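Local coordinates for protein titin (Homo sapiens, PDB 5JDE) that probably serves as a giant elastic scaffold and protein kinase of the muscle sarcomere, here represented by three consecutive immunoglobulin I-set domains, at residues 197-202 with 230-235; 204-209 with 249-254; 91-96 with 167-172; 109-114 with 144-149; 6-11 with 22-27. All blocks are in the same frame, centred on the assembly; numbering follows the deposited sequence.

Contact 1 of 5, residues 197-202 with 230-235; sequences FEVTVN and LTHSLN
F197–V201 and L230–L234 form an antiparallel strand pair in the middle of the four-stranded sheet of the third domain, a clear example of a ladder whose two faces do different work. F197 and L234 exchange one pair of backbone hydrogen bonds, V199 and H232 a second, and V201 N adds a last one to L230 O at 2.9 Å. Between these bonds, E198 faces S233 and T200 faces T231 as non-hydrogen-bonded pairs.

On the face carrying E198, its chi1 of -121° lies well off a staggered value and lays CG against S233 CB at 3.4 Å, while OE2 stands 3.5 Å from that same S233 CB. T231 CG2 comes up obliquely, 3.8 Å from E198 CG. This is the pairing of the B and E strands in the immunoglobulin beta sandwich, and the reverse face, with F197, V199, H232 and L234, looks into the core between the sheets. There V199 CG2 packs against H232 CB at 3.6 Å. V201 crosses the imidazole at about a right angle, and its CG2 meets the ring edge in plane, 3.8 Å from NE2. The other ring nitrogen, ND1, is hydrogen-bonded to T227, and the ring also meets Y208 and F249. F197 and L234 continue the layer onto Y247 of the facing sheet. At the end of the ladder L230 folds over the departing chain: its CD2 lies 3.3 Å from V201 O and equally close to N202 O.

Contact 2 of 5, residues 204-209 with 249-254; sequences EGISYK and FVAGKA
Y208 and K209 lie against F249–A251 where the C strand of the immunoglobulin sandwich begins beside the F strand, just before the F–G hairpin turns. The first shell is backbone: K209 N donates to V250 O at 2.8 Å, and V250 N returns a nearly straight bond to K209 O (169°), making a single hydrogen-bonded antiparallel pair. One residue earlier, Y208 CA also approaches V250 O.

Side chains lie alongside this pair. F249 CE1 comes 3.5 Å from Y208 CB, and CE1 also lies close to the root of the tyrosine ring. The two rings are almost parallel, 21° apart, yet so far slid, with centroids 5.8 Å apart, that they barely overlap. Y208 CG sits between its own backbone N and carbonyl carbon (chi1 62°), which carries the ring away from the F strand toward H232. I206, by contrast, reaches back with its CD1, 3.6 Å from A251 CB.

Further out, A251–A254 form a type II' turn with G252 at a positive phi, as the turn type requires, tying the F strand to the G strand. The approach to the C strand touches the preceding domain: S207 N is hydrogen-bonded to T105, and I206 rests on the same residue. Across the turn, A251 N donates to A254 O at 2.7 Å while A254 N answers to A251 O at 2.8 Å.

Contact 3 of 5, residues 91-96 with 167-172; sequences LHITKT and DQVSAT
I93 lies against D167 and V169, and its side chain can be followed atom by atom across the contact. The approach begins at its backbone, where N–H points almost straight at D167 OD2 (2.9 Å, 176°), meeting that oxygen on its anti side and 34° out of the carboxylate plane. CB stays near the same oxygen, at 3.6 Å. There the chain forks. CG2 heads for V169 CG1, 4.1 Å away; CG1, placed beside the backbone N by a chi1 of -62°, passes along the carboxylate, 3.9 Å from OD2.

The two segments belong to different sheets of the I-set sandwich: strand 93-95 bonds to the B strand, while 167-172 starts the G strand. Their axes stay 8.1 Å apart, and side chains with one backbone-to-carboxylate bond join the two sheets at this edge of the sandwich. Beyond the fork, CD1 of I93 lies 3.5 Å from Q168 C and 3.6 Å from V169 CG1, and the side chain also touches C164. The other carboxylate oxygen of D167, OD1, takes a weak bond from Q168 N. Further along, V169 CG2 stands 4.0 Å from T96 CA, with M97 and F162 packing round the same valine.

Contact 4 of 5, residues 109-114 with 144-149; sequences SFECEV and LHQLII
S109–V114 and L144–I149 run antiparallel with their axes 4.6 Å apart, joined by two pairs of backbone hydrogen bonds, F110 with L147 and C112 with H145, each 2.7 to 2.8 Å long from N to O.

Toward the core of this I-set domain, F110 and L147 lie side by side, pointing the same way, with F110 CD2 4.2 Å from L147 CD2; I149 CD1 meets the edge of the phenyl ring. V114 crosses H145 at about a right angle, its CG2 3.6 Å from H145 NE2, while ND1 of that imidazole bonds to S121. C112 packs on F162, which probably occupies the place of the F-strand cysteine of classical immunoglobulin domains.

The outer face is mixed, polar with two aliphatic side chains. E111 and Q146 run alongside one another, their CG atoms 3.6 Å apart and their carboxylate and amide planes turned by 49°. The E111 chain bends at chi2 (83°), bringing OE2 round to S109 OG, which donates to it at 2.9 Å from the syn side. L144 CD1 covers the aliphatic part of E113, 3.9 Å from its CG, and I148 CD1 lies against S109 CB. The ladder thus pairs the backbone groups of F110, C112, H145 and L147, whose side chains pack inward, while E113, Q146 and I148 bond to flanking strands; the serine bond probably steadies the outer carboxylate.

Contact 5 of 5, residues 6-11 with 22-27; sequences IIKKPK and AFEVSV
I7 and K8 both turn their backbone N–H groups onto one oxygen, S26 O, at 2.8 and 3.1 Å, and reach it from the same face of the carbonyl plane. This is a classic beta bulge: I6 pairs with V27 and K8 with S26, so one extra residue is taken up at I7. S26 N closes the pair by donating to K8 O at 3.0 Å.

Beyond the bulge direct backbone bonding stops, because P10 has no hydrogen to offer E24 O. Water takes over. One molecule donates to both K11 O and A22 O, and a second accepts from K11 N and from E24 N, the latter at 2.7 Å.

The charged pair is long. K8 leaves its backbone with CG opposite its N (chi1 -168°), then bends at both chi3 and chi4, crossing E24 at about a right angle; NZ makes a long salt bridge of 3.7 Å to E24 OE2 and a weak bond to E24 O.

Apolar contact is close. P10 lies alongside V25, and its CG and CD both come to 3.4 Å of V25 CG1, tighter than usual for carbon. Of a different kind is the meeting of ring and carbonyl: F23 turns its edge to K11 O, which lies in the ring plane 3.3 Å from CE1.

Within the domain, strand 6-8 is an outermost strand of its sheet and 21-27 lies between it and 57-62. F23 and V25 face W36 of the second sheet, while I6 and P10 touch C82, across the sandwich edge on strand 80-89.

The five contacts sample three I-set domains strung along one chain. Contact 5 comes first, in the N-terminal domain, then contacts 3 and 4 in the middle one, and contacts 1 and 2 in the last; contacts 5 and 1 lie about 78 Å apart, centre to centre. Contacts 3 and 4 have centres about 10 Å apart and share a sheet, with T94 N close to E113 O, and contact 4 falls between the two segments of contact 3. Contacts 1 and 2, also about 10 Å apart, alternate along the chain and meet where H232 packs on F249. Equivalent B–E pairs in contacts 1 and 4 show one domain plan repeated, as suits a modular, extended protein.

Contact 1 of 5, residues 197-202 with 230-235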
# COMPACT_ATOMS: atom_id res chain seq x y z
N PHE A 197 20.61 30.32 19.76
CA PHE A 197 19.55 29.57 20.40
C PHE A 197 19.73 28.10 20.05
O PHE A 197 19.96 27.77 18.89
CB PHE A 197 18.17 30.05 19.94
CG PHE A 197 17.74 31.37 20.53
CD1 PHE A 197 17.45 31.48 21.88
CD2 PHE A 197 17.57 32.49 19.73
CE1 PHE A 197 17.04 32.69 22.43
CE2 PHE A 197 17.16 33.70 20.28
CZ PHE A 197 16.89 33.79 21.62
N GLU A 198 19.63 27.21 21.03
CA GLU A 198 19.73 25.79 20.73
C GLU A 198 18.69 24.98 21.50
O GLU A 198 18.41 25.24 22.67
CB GLU A 198 21.14 25.27 21.02
CG GLU A 198 21.79 24.67 19.76
CD GLU A 198 23.28 24.41 19.88
OE1 GLU A 198 23.84 24.55 20.98
OE2 GLU A 198 23.90 24.08 18.84
N VAL A 199 18.10 24.02 20.79
CA VAL A 199 17.19 23.05 21.37
C VAL A 199 17.68 21.66 21.08
O VAL A 199 18.42 21.43 20.12
CB VAL A 199 15.75 23.16 20.80
CG1 VAL A 199 15.07 24.45 21.23
CG2 VAL A 199 15.77 23.04 19.29
N THR A 200 17.27 20.72 21.92
CA THR A 200 17.48 19.31 21.64
C THR A 200 16.14 18.61 21.55
O THR A 200 15.23 18.92 22.31
CB THR A 200 18.33 18.65 22.73
OG1 THR A 200 19.47 19.47 22.99
CG2 THR A 200 18.78 17.29 22.28
N VAL A 201 15.99 17.68 20.61
CA VAL A 201 14.76 16.92 20.54
C VAL A 201 15.07 15.43 20.69
O VAL A 201 16.23 15.05 20.78
CB VAL A 201 14.01 17.16 19.22
CG1 VAL A 201 13.65 18.62 19.10
CG2 VAL A 201 14.85 16.70 18.05
N ASN A 202 14.03 14.60 20.71
CA ASN A 202 14.23 13.17 20.98
C ASN A 202 14.42 12.32 19.72
O ASN A 202 14.88 11.18 19.82
CB ASN A 202 13.06 12.62 21.80
CG ASN A 202 11.69 12.88 21.16
OD1 ASN A 202 11.54 13.79 20.35
ND2 ASN A 202 10.70 12.08 21.55
N LEU A 230 20.58 15.50 17.22
CA LEU A 230 19.27 15.87 17.72
C LEU A 230 19.26 17.32 18.19
O LEU A 230 18.33 17.77 18.86
CB LEU A 230 18.85 14.94 18.86
CG LEU A 230 18.86 13.47 18.45
CD1 LEU A 230 20.11 12.75 18.93
CD2 LEU A 230 17.61 12.76 18.91
N THR A 231 20.29 18.06 17.81
CA THR A 231 20.43 19.45 18.24
C THR A 231 20.13 20.41 17.11
O THR A 231 20.66 20.26 16.00
CB THR A 231 21.84 19.71 18.77
OG1 THR A 231 22.33 18.54 19.43
CG2 THR A 231 21.84 20.87 19.75
N HIS A 232 19.26 21.38 17.38
CA HIS A 232 18.87 22.38 16.38
C HIS A 232 19.27 23.75 16.89
O HIS A 232 19.10 24.05 18.07
CB HIS A 232 17.37 22.32 16.11
CG HIS A 232 16.91 21.00 15.61
ND1 HIS A 232 17.19 20.55 14.34
CD2 HIS A 232 16.25 19.99 16.22
CE1 HIS A 232 16.68 19.34 14.18
NE2 HIS A 232 16.11 18.98 15.31
N SER A 233 19.81 24.58 16.00
CA SER A 233 20.34 25.86 16.44
C SER A 233 19.89 26.96 15.52
O SER A 233 19.72 26.76 14.32
CB SER A 233 21.87 25.82 16.52
OG SER A 233 22.44 25.47 15.27
N LEU A 234 19.70 28.13 16.12
CA LEU A 234 19.41 29.35 15.39
C LEU A 234 20.50 30.35 15.74
O LEU A 234 20.51 30.90 16.84
CB LEU A 234 18.04 29.91 15.75
CG LEU A 234 17.71 31.21 15.03
CD1 LEU A 234 17.54 30.96 13.55
CD2 LEU A 234 16.47 31.85 15.62
N ASN A 235 21.42 30.55 14.81
CA ASN A 235 22.54 31.45 14.98
C ASN A 235 22.22 32.80 14.34
O ASN A 235 21.82 32.86 13.17
CB ASN A 235 23.80 30.82 14.37
CG ASN A 235 25.06 31.63 14.63
OD1 ASN A 235 25.37 32.57 13.90
ND2 ASN A 235 25.78 31.28 15.69

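Contact 2 of 5, residues 204-209 with 249-254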
# COMPACT_ATOMS: atom_id res chain seq x y z
N GLU A 204 15.66 12.15 15.34
CA GLU A 204 16.43 12.74 14.25
C GLU A 204 15.60 12.72 12.97
O GLU A 204 14.76 11.85 12.78
CB GLU A 204 17.74 11.98 14.03
CG GLU A 204 18.23 11.21 15.25
CD GLU A 204 17.57 9.84 15.38
OE1 GLU A 204 17.53 9.11 14.37
OE2 GLU A 204 17.09 9.49 16.48
N GLY A 205 15.83 13.69 12.09
CA GLY A 205 15.17 13.72 10.80
C GLY A 205 13.72 14.16 10.87
O GLY A 205 12.92 13.82 10.00
N ILE A 206 13.36 14.92 11.89
CA ILE A 206 12.00 15.44 11.98
C ILE A 206 11.89 16.80 11.33
O ILE A 206 12.89 17.47 11.10
CB ILE A 206 11.54 15.53 13.43
CG1 ILE A 206 12.53 16.38 14.23
CG2 ILE A 206 11.34 14.13 14.02
CD1 ILE A 206 11.91 17.48 15.03
N SER A 207 10.66 17.20 11.02
CA SER A 207 10.38 18.50 10.46
C SER A 207 10.25 19.53 11.57
O SER A 207 9.64 19.26 12.61
CB SER A 207 9.10 18.47 9.63
OG SER A 207 9.33 17.84 8.39
N TYR A 208 10.80 20.72 11.36
CA TYR A 208 10.75 21.78 12.37
C TYR A 208 10.64 23.14 11.70
O TYR A 208 10.86 23.27 10.50
CB TYR A 208 11.99 21.73 13.26
CG TYR A 208 13.26 21.98 12.48
CD1 TYR A 208 13.77 23.26 12.33
CD2 TYR A 208 13.92 20.93 11.85
CE1 TYR A 208 14.91 23.49 11.59
CE2 TYR A 208 15.06 21.15 11.11
CZ TYR A 208 15.55 22.43 10.99
OH TYR A 208 16.69 22.63 10.25
N LYS A 209 10.31 24.15 12.50
CA LYS A 209 10.25 25.53 12.04
C LYS A 209 10.75 26.45 13.14
O LYS A 209 10.52 26.20 14.32
CB LYS A 209 8.83 25.97 11.67
CG LYS A 209 8.27 25.40 10.41
CD LYS A 209 6.93 26.05 10.10
CE LYS A 209 6.03 26.10 11.33
NZ LYS A 209 4.65 26.57 10.99
N PHE A 249 10.84 27.71 18.54
CA PHE A 249 11.13 26.49 17.80
C PHE A 249 9.89 25.60 17.85
O PHE A 249 9.37 25.31 18.93
CB PHE A 249 12.35 25.77 18.37
CG PHE A 249 12.59 24.40 17.79
CD1 PHE A 249 13.37 24.24 16.65
CD2 PHE A 249 12.07 23.28 18.40
CE1 PHE A 249 13.61 22.98 16.13
CE2 PHE A 249 12.29 22.01 17.88
CZ PHE A 249 13.06 21.86 16.74
N VAL A 250 9.42 25.19 16.69
CA VAL A 250 8.23 24.35 16.59
C VAL A 250 8.57 23.05 15.88
O VAL A 250 9.18 23.07 14.82
CB VAL A 250 7.09 25.05 15.83
CG1 VAL A 250 5.92 24.09 15.59
CG2 VAL A 250 6.61 26.28 16.59
N ALA A 251 8.19 21.92 16.48
CA ALA A 251 8.38 20.61 15.88
C ALA A 251 7.16 19.75 16.15
O ALA A 251 6.91 19.37 17.30
CB ALA A 251 9.63 19.94 16.41
N GLY A 252 6.42 19.44 15.10
CA GLY A 252 5.17 18.73 15.25
C GLY A 252 4.28 19.53 16.18
O GLY A 252 3.96 20.68 15.90
N LYS A 253 3.92 18.93 17.31
CA LYS A 253 3.05 19.58 18.29
C LYS A 253 3.87 20.19 19.42
O LYS A 253 3.33 20.85 20.30
CB LYS A 253 2.04 18.58 18.84
CG LYS A 253 1.00 18.11 17.82
CD LYS A 253 0.32 16.84 18.27
CE LYS A 253 -0.65 16.33 17.21
NZ LYS A 253 -1.76 17.30 16.97
N ALA A 254 5.18 19.96 19.38
CA ALA A 254 6.11 20.45 20.39
C ALA A 254 6.60 21.87 20.08
O ALA A 254 7.05 22.16 18.97
CB ALA A 254 7.31 19.50 20.52

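Contact 3 of 5, residues 91-96 with 167-172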
# COMPACT_ATOMS: atom_id res chain seq x y z
N LEU A 91 -6.91 -15.12 -5.59
CA LEU A 91 -6.12 -14.00 -5.06
C LEU A 91 -5.91 -14.20 -3.58
O LEU A 91 -6.86 -14.46 -2.84
CB LEU A 91 -6.83 -12.67 -5.31
CG LEU A 91 -7.16 -12.35 -6.77
CD1 LEU A 91 -7.77 -10.97 -6.89
CD2 LEU A 91 -5.91 -12.46 -7.61
N HIS A 92 -4.66 -14.09 -3.14
CA HIS A 92 -4.42 -14.11 -1.71
C HIS A 92 -3.15 -13.35 -1.35
O HIS A 92 -2.35 -13.00 -2.21
CB HIS A 92 -4.35 -15.55 -1.18
CG HIS A 92 -3.29 -16.39 -1.81
ND1 HIS A 92 -3.43 -16.97 -3.06
CD2 HIS A 92 -2.08 -16.78 -1.36
CE1 HIS A 92 -2.35 -17.66 -3.35
NE2 HIS A 92 -1.51 -17.56 -2.34
N ILE A 93 -2.99 -13.10 -0.06
CA ILE A 93 -1.84 -12.38 0.45
C ILE A 93 -0.74 -13.37 0.80
O ILE A 93 -0.96 -14.36 1.51
CB ILE A 93 -2.26 -11.54 1.66
CG1 ILE A 93 -3.29 -10.52 1.19
CG2 ILE A 93 -1.04 -10.88 2.32
CD1 ILE A 93 -4.11 -9.91 2.28
N THR A 94 0.46 -13.12 0.29
CA THR A 94 1.56 -14.06 0.46
C THR A 94 2.57 -13.63 1.50
O THR A 94 3.46 -14.40 1.85
CB THR A 94 2.30 -14.28 -0.87
OG1 THR A 94 2.80 -13.02 -1.33
CG2 THR A 94 1.34 -14.88 -1.91
N LYS A 95 2.46 -12.40 1.98
CA LYS A 95 3.31 -11.96 3.07
C LYS A 95 2.61 -10.89 3.90
O LYS A 95 1.99 -9.97 3.36
CB LYS A 95 4.66 -11.45 2.56
CG LYS A 95 5.82 -12.04 3.35
CD LYS A 95 7.13 -11.31 3.12
CE LYS A 95 7.50 -11.29 1.65
NZ LYS A 95 8.05 -12.60 1.19
N THR A 96 2.74 -11.04 5.21
CA THR A 96 2.06 -10.18 6.18
C THR A 96 2.73 -8.83 6.30
O THR A 96 3.80 -8.61 5.74
CB THR A 96 2.01 -10.84 7.55
OG1 THR A 96 3.35 -11.17 7.96
CG2 THR A 96 1.18 -12.13 7.47
N ASP A 167 -9.17 -12.12 0.87
CA ASP A 167 -8.12 -12.21 1.87
C ASP A 167 -7.88 -10.82 2.45
O ASP A 167 -8.09 -9.81 1.77
CB ASP A 167 -6.84 -12.77 1.26
CG ASP A 167 -5.92 -13.40 2.29
OD1 ASP A 167 -6.23 -13.32 3.50
OD2 ASP A 167 -4.89 -13.99 1.88
N GLN A 168 -7.42 -10.75 3.69
CA GLN A 168 -7.03 -9.45 4.22
C GLN A 168 -5.93 -9.60 5.27
O GLN A 168 -5.74 -10.68 5.85
CB GLN A 168 -8.24 -8.71 4.79
CG GLN A 168 -8.73 -9.15 6.15
CD GLN A 168 -9.87 -8.27 6.66
OE1 GLN A 168 -10.93 -8.20 6.03
NE2 GLN A 168 -9.64 -7.58 7.77
N VAL A 169 -5.20 -8.51 5.48
CA VAL A 169 -4.12 -8.50 6.46
C VAL A 169 -4.13 -7.12 7.11
O VAL A 169 -4.39 -6.11 6.46
CB VAL A 169 -2.74 -8.80 5.80
CG1 VAL A 169 -2.45 -7.85 4.65
CG2 VAL A 169 -1.60 -8.79 6.83
N SER A 170 -3.88 -7.09 8.40
CA SER A 170 -3.93 -5.85 9.14
C SER A 170 -2.61 -5.63 9.88
O SER A 170 -1.90 -6.57 10.19
CB SER A 170 -5.11 -5.85 10.11
OG SER A 170 -6.34 -5.75 9.43
N ALA A 171 -2.30 -4.37 10.13
CA ALA A 171 -1.17 -4.01 10.97
C ALA A 171 -1.47 -2.65 11.58
O ALA A 171 -2.33 -1.91 11.10
CB ALA A 171 0.12 -3.97 10.19
N THR A 172 -0.76 -2.33 12.64
CA THR A 172 -1.04 -1.07 13.34
C THR A 172 0.10 -0.08 13.20
O THR A 172 1.28 -0.47 13.21
CB THR A 172 -1.31 -1.30 14.84
OG1 THR A 172 -0.15 -1.88 15.45
CG2 THR A 172 -2.51 -2.22 15.02

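Contact 4 of 5, residues 109-114 with 144-149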
# COMPACT_ATOMS: atom_id res chain seq x y z
N SER A 109 5.35 3.66 6.31
CA SER A 109 4.95 2.88 5.14
C SER A 109 4.58 1.46 5.51
O SER A 109 5.28 0.82 6.30
CB SER A 109 6.06 2.86 4.09
OG SER A 109 7.24 2.30 4.63
N PHE A 110 3.47 0.98 4.95
CA PHE A 110 3.11 -0.44 5.07
C PHE A 110 3.31 -1.08 3.72
O PHE A 110 3.07 -0.44 2.69
CB PHE A 110 1.66 -0.63 5.49
CG PHE A 110 1.38 -0.23 6.91
CD1 PHE A 110 1.71 -1.07 7.97
CD2 PHE A 110 0.78 0.98 7.18
CE1 PHE A 110 1.44 -0.71 9.27
CE2 PHE A 110 0.52 1.35 8.48
CZ PHE A 110 0.84 0.51 9.52
N GLU A 111 3.74 -2.34 3.73
CA GLU A 111 3.94 -3.12 2.50
C GLU A 111 3.35 -4.51 2.65
O GLU A 111 3.52 -5.17 3.68
CB GLU A 111 5.43 -3.23 2.16
CG GLU A 111 6.12 -1.92 1.82
CD GLU A 111 6.57 -1.12 3.04
OE1 GLU A 111 6.37 -1.59 4.18
OE2 GLU A 111 7.12 -0.02 2.86
N CYS A 112 2.68 -5.00 1.61
CA CYS A 112 2.35 -6.42 1.61
C CYS A 112 2.48 -6.98 0.21
O CYS A 112 2.44 -6.24 -0.79
CB CYS A 112 0.96 -6.67 2.16
SG CYS A 112 -0.33 -5.99 1.13
N GLU A 113 2.64 -8.29 0.15
CA GLU A 113 2.80 -8.97 -1.13
C GLU A 113 1.54 -9.79 -1.43
O GLU A 113 0.98 -10.42 -0.52
CB GLU A 113 4.05 -9.84 -1.11
CG GLU A 113 5.34 -9.02 -1.15
CD GLU A 113 6.57 -9.87 -1.40
OE1 GLU A 113 6.45 -11.11 -1.43
OE2 GLU A 113 7.66 -9.28 -1.58
N VAL A 114 1.10 -9.77 -2.68
CA VAL A 114 -0.06 -10.56 -3.11
C VAL A 114 0.35 -11.64 -4.11
O VAL A 114 1.47 -11.70 -4.57
CB VAL A 114 -1.16 -9.67 -3.71
CG1 VAL A 114 -1.67 -8.69 -2.65
CG2 VAL A 114 -0.63 -8.89 -4.90
N LEU A 144 4.01 -6.35 -5.11
CA LEU A 144 4.15 -5.61 -3.87
C LEU A 144 3.20 -4.40 -3.79
O LEU A 144 3.15 -3.58 -4.70
CB LEU A 144 5.60 -5.13 -3.71
CG LEU A 144 5.88 -4.27 -2.48
CD1 LEU A 144 5.86 -5.11 -1.23
CD2 LEU A 144 7.22 -3.55 -2.60
N HIS A 145 2.45 -4.30 -2.70
CA HIS A 145 1.55 -3.17 -2.54
C HIS A 145 1.99 -2.38 -1.33
O HIS A 145 2.20 -2.95 -0.27
CB HIS A 145 0.10 -3.61 -2.38
CG HIS A 145 -0.48 -4.18 -3.62
ND1 HIS A 145 -1.49 -3.56 -4.33
CD2 HIS A 145 -0.21 -5.32 -4.30
CE1 HIS A 145 -1.80 -4.28 -5.38
NE2 HIS A 145 -1.04 -5.36 -5.39
N GLN A 146 2.10 -1.08 -1.51
CA GLN A 146 2.64 -0.20 -0.48
C GLN A 146 1.71 0.96 -0.15
O GLN A 146 1.19 1.63 -1.05
CB GLN A 146 4.00 0.32 -0.96
CG GLN A 146 4.89 0.95 0.08
CD GLN A 146 6.28 1.20 -0.50
OE1 GLN A 146 6.56 0.80 -1.63
NE2 GLN A 146 7.15 1.83 0.27
N LEU A 147 1.51 1.20 1.14
CA LEU A 147 0.81 2.39 1.58
C LEU A 147 1.80 3.33 2.23
O LEU A 147 2.51 2.94 3.14
CB LEU A 147 -0.30 2.04 2.57
CG LEU A 147 -0.89 3.26 3.29
CD1 LEU A 147 -1.70 4.13 2.33
CD2 LEU A 147 -1.74 2.84 4.45
N ILE A 148 1.85 4.57 1.75
CA ILE A 148 2.74 5.58 2.34
C ILE A 148 1.92 6.63 3.05
O ILE A 148 1.02 7.24 2.47
CB ILE A 148 3.62 6.27 1.27
CG1 ILE A 148 4.27 5.25 0.33
CG2 ILE A 148 4.68 7.16 1.94
CD1 ILE A 148 5.35 4.44 0.97
N ILE A 149 2.25 6.87 4.31
CA ILE A 149 1.62 7.93 5.07
C ILE A 149 2.68 8.98 5.41
O ILE A 149 3.60 8.71 6.17
CB ILE A 149 1.00 7.38 6.37
CG1 ILE A 149 -0.02 6.28 6.05
CG2 ILE A 149 0.39 8.49 7.18
CD1 ILE A 149 -0.34 5.38 7.23

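Contact 5 of 5, residues 6-11 with 22-27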
# COMPACT_ATOMS: atom_id res chain seq x y z
N ILE A 6 -10.85 -39.95 -31.79
CA ILE A 6 -10.52 -38.66 -31.21
C ILE A 6 -9.23 -38.17 -31.84
O ILE A 6 -8.22 -38.86 -31.79
CB ILE A 6 -10.38 -38.75 -29.70
CG1 ILE A 6 -11.70 -39.22 -29.09
CG2 ILE A 6 -9.95 -37.39 -29.14
CD1 ILE A 6 -11.76 -39.12 -27.59
N ILE A 7 -9.29 -37.02 -32.48
CA ILE A 7 -8.11 -36.47 -33.14
C ILE A 7 -7.33 -35.59 -32.17
O ILE A 7 -6.10 -35.63 -32.13
CB ILE A 7 -8.47 -35.67 -34.39
CG1 ILE A 7 -9.23 -36.56 -35.39
CG2 ILE A 7 -7.22 -35.09 -35.05
CD1 ILE A 7 -8.34 -37.54 -36.13
N LYS A 8 -8.04 -34.79 -31.38
CA LYS A 8 -7.41 -33.99 -30.34
C LYS A 8 -8.17 -34.10 -29.01
O LYS A 8 -9.41 -33.98 -28.96
CB LYS A 8 -7.31 -32.53 -30.78
CG LYS A 8 -6.42 -31.67 -29.89
CD LYS A 8 -6.44 -30.22 -30.33
CE LYS A 8 -7.76 -29.55 -29.96
NZ LYS A 8 -7.87 -29.34 -28.49
N LYS A 9 -7.42 -34.35 -27.94
CA LYS A 9 -7.98 -34.51 -26.60
C LYS A 9 -7.96 -33.17 -25.86
O LYS A 9 -7.11 -32.33 -26.16
CB LYS A 9 -7.19 -35.54 -25.78
CG LYS A 9 -6.96 -36.90 -26.41
CD LYS A 9 -6.39 -37.85 -25.35
CE LYS A 9 -5.23 -37.21 -24.58
NZ LYS A 9 -5.51 -37.07 -23.11
N PRO A 10 -8.86 -32.98 -24.89
CA PRO A 10 -8.83 -31.74 -24.09
C PRO A 10 -7.57 -31.62 -23.26
O PRO A 10 -7.03 -32.64 -22.82
CB PRO A 10 -10.03 -31.87 -23.15
CG PRO A 10 -10.81 -33.05 -23.62
CD PRO A 10 -9.86 -33.93 -24.36
N LYS A 11 -7.15 -30.38 -23.00
CA LYS A 11 -5.93 -30.11 -22.24
C LYS A 11 -6.29 -29.49 -20.88
O LYS A 11 -7.34 -28.83 -20.75
CB LYS A 11 -5.01 -29.15 -23.02
CG LYS A 11 -4.87 -29.46 -24.49
CD LYS A 11 -3.43 -29.30 -24.95
CE LYS A 11 -3.23 -29.88 -26.35
NZ LYS A 11 -1.79 -29.92 -26.73
N ALA A 22 -11.95 -22.71 -21.58
CA ALA A 22 -12.59 -23.71 -22.43
C ALA A 22 -11.79 -25.00 -22.47
O ALA A 22 -10.58 -25.03 -22.17
CB ALA A 22 -12.78 -23.16 -23.86
N PHE A 23 -12.50 -26.07 -22.83
CA PHE A 23 -11.94 -27.37 -23.10
C PHE A 23 -12.44 -27.69 -24.48
O PHE A 23 -13.58 -27.35 -24.81
CB PHE A 23 -12.43 -28.45 -22.13
CG PHE A 23 -11.96 -28.26 -20.73
CD1 PHE A 23 -10.63 -28.51 -20.39
CD2 PHE A 23 -12.84 -27.87 -19.74
CE1 PHE A 23 -10.18 -28.35 -19.11
CE2 PHE A 23 -12.40 -27.70 -18.44
CZ PHE A 23 -11.07 -27.94 -18.12
N GLU A 24 -11.61 -28.36 -25.28
CA GLU A 24 -12.07 -28.78 -26.60
C GLU A 24 -11.64 -30.21 -26.97
O GLU A 24 -10.52 -30.63 -26.67
CB GLU A 24 -11.56 -27.76 -27.63
CG GLU A 24 -11.05 -28.33 -28.93
CD GLU A 24 -10.68 -27.23 -29.90
OE1 GLU A 24 -11.10 -26.07 -29.66
OE2 GLU A 24 -9.98 -27.51 -30.89
N VAL A 25 -12.56 -30.96 -27.59
CA VAL A 25 -12.22 -32.23 -28.23
C VAL A 25 -12.45 -32.10 -29.72
O VAL A 25 -13.41 -31.44 -30.15
CB VAL A 25 -13.08 -33.44 -27.74
CG1 VAL A 25 -12.63 -33.94 -26.41
CG2 VAL A 25 -14.57 -33.11 -27.70
N SER A 26 -11.62 -32.74 -30.53
CA SER A 26 -11.91 -32.77 -31.95
C SER A 26 -11.90 -34.22 -32.42
O SER A 26 -11.10 -35.02 -31.94
CB SER A 26 -10.92 -31.91 -32.74
OG SER A 26 -9.70 -32.59 -32.96
N VAL A 27 -12.82 -34.56 -33.33
CA VAL A 27 -12.99 -35.95 -33.73
C VAL A 27 -12.79 -36.12 -35.23
O VAL A 27 -12.61 -35.15 -35.96
CB VAL A 27 -14.38 -36.48 -33.30
CG1 VAL A 27 -14.47 -36.50 -31.79
CG2 VAL A 27 -15.50 -35.63 -33.90
O HOH W 1 -8.26 -26.74 -22.45
O HOH W 2 -8.98 -28.30 -24.57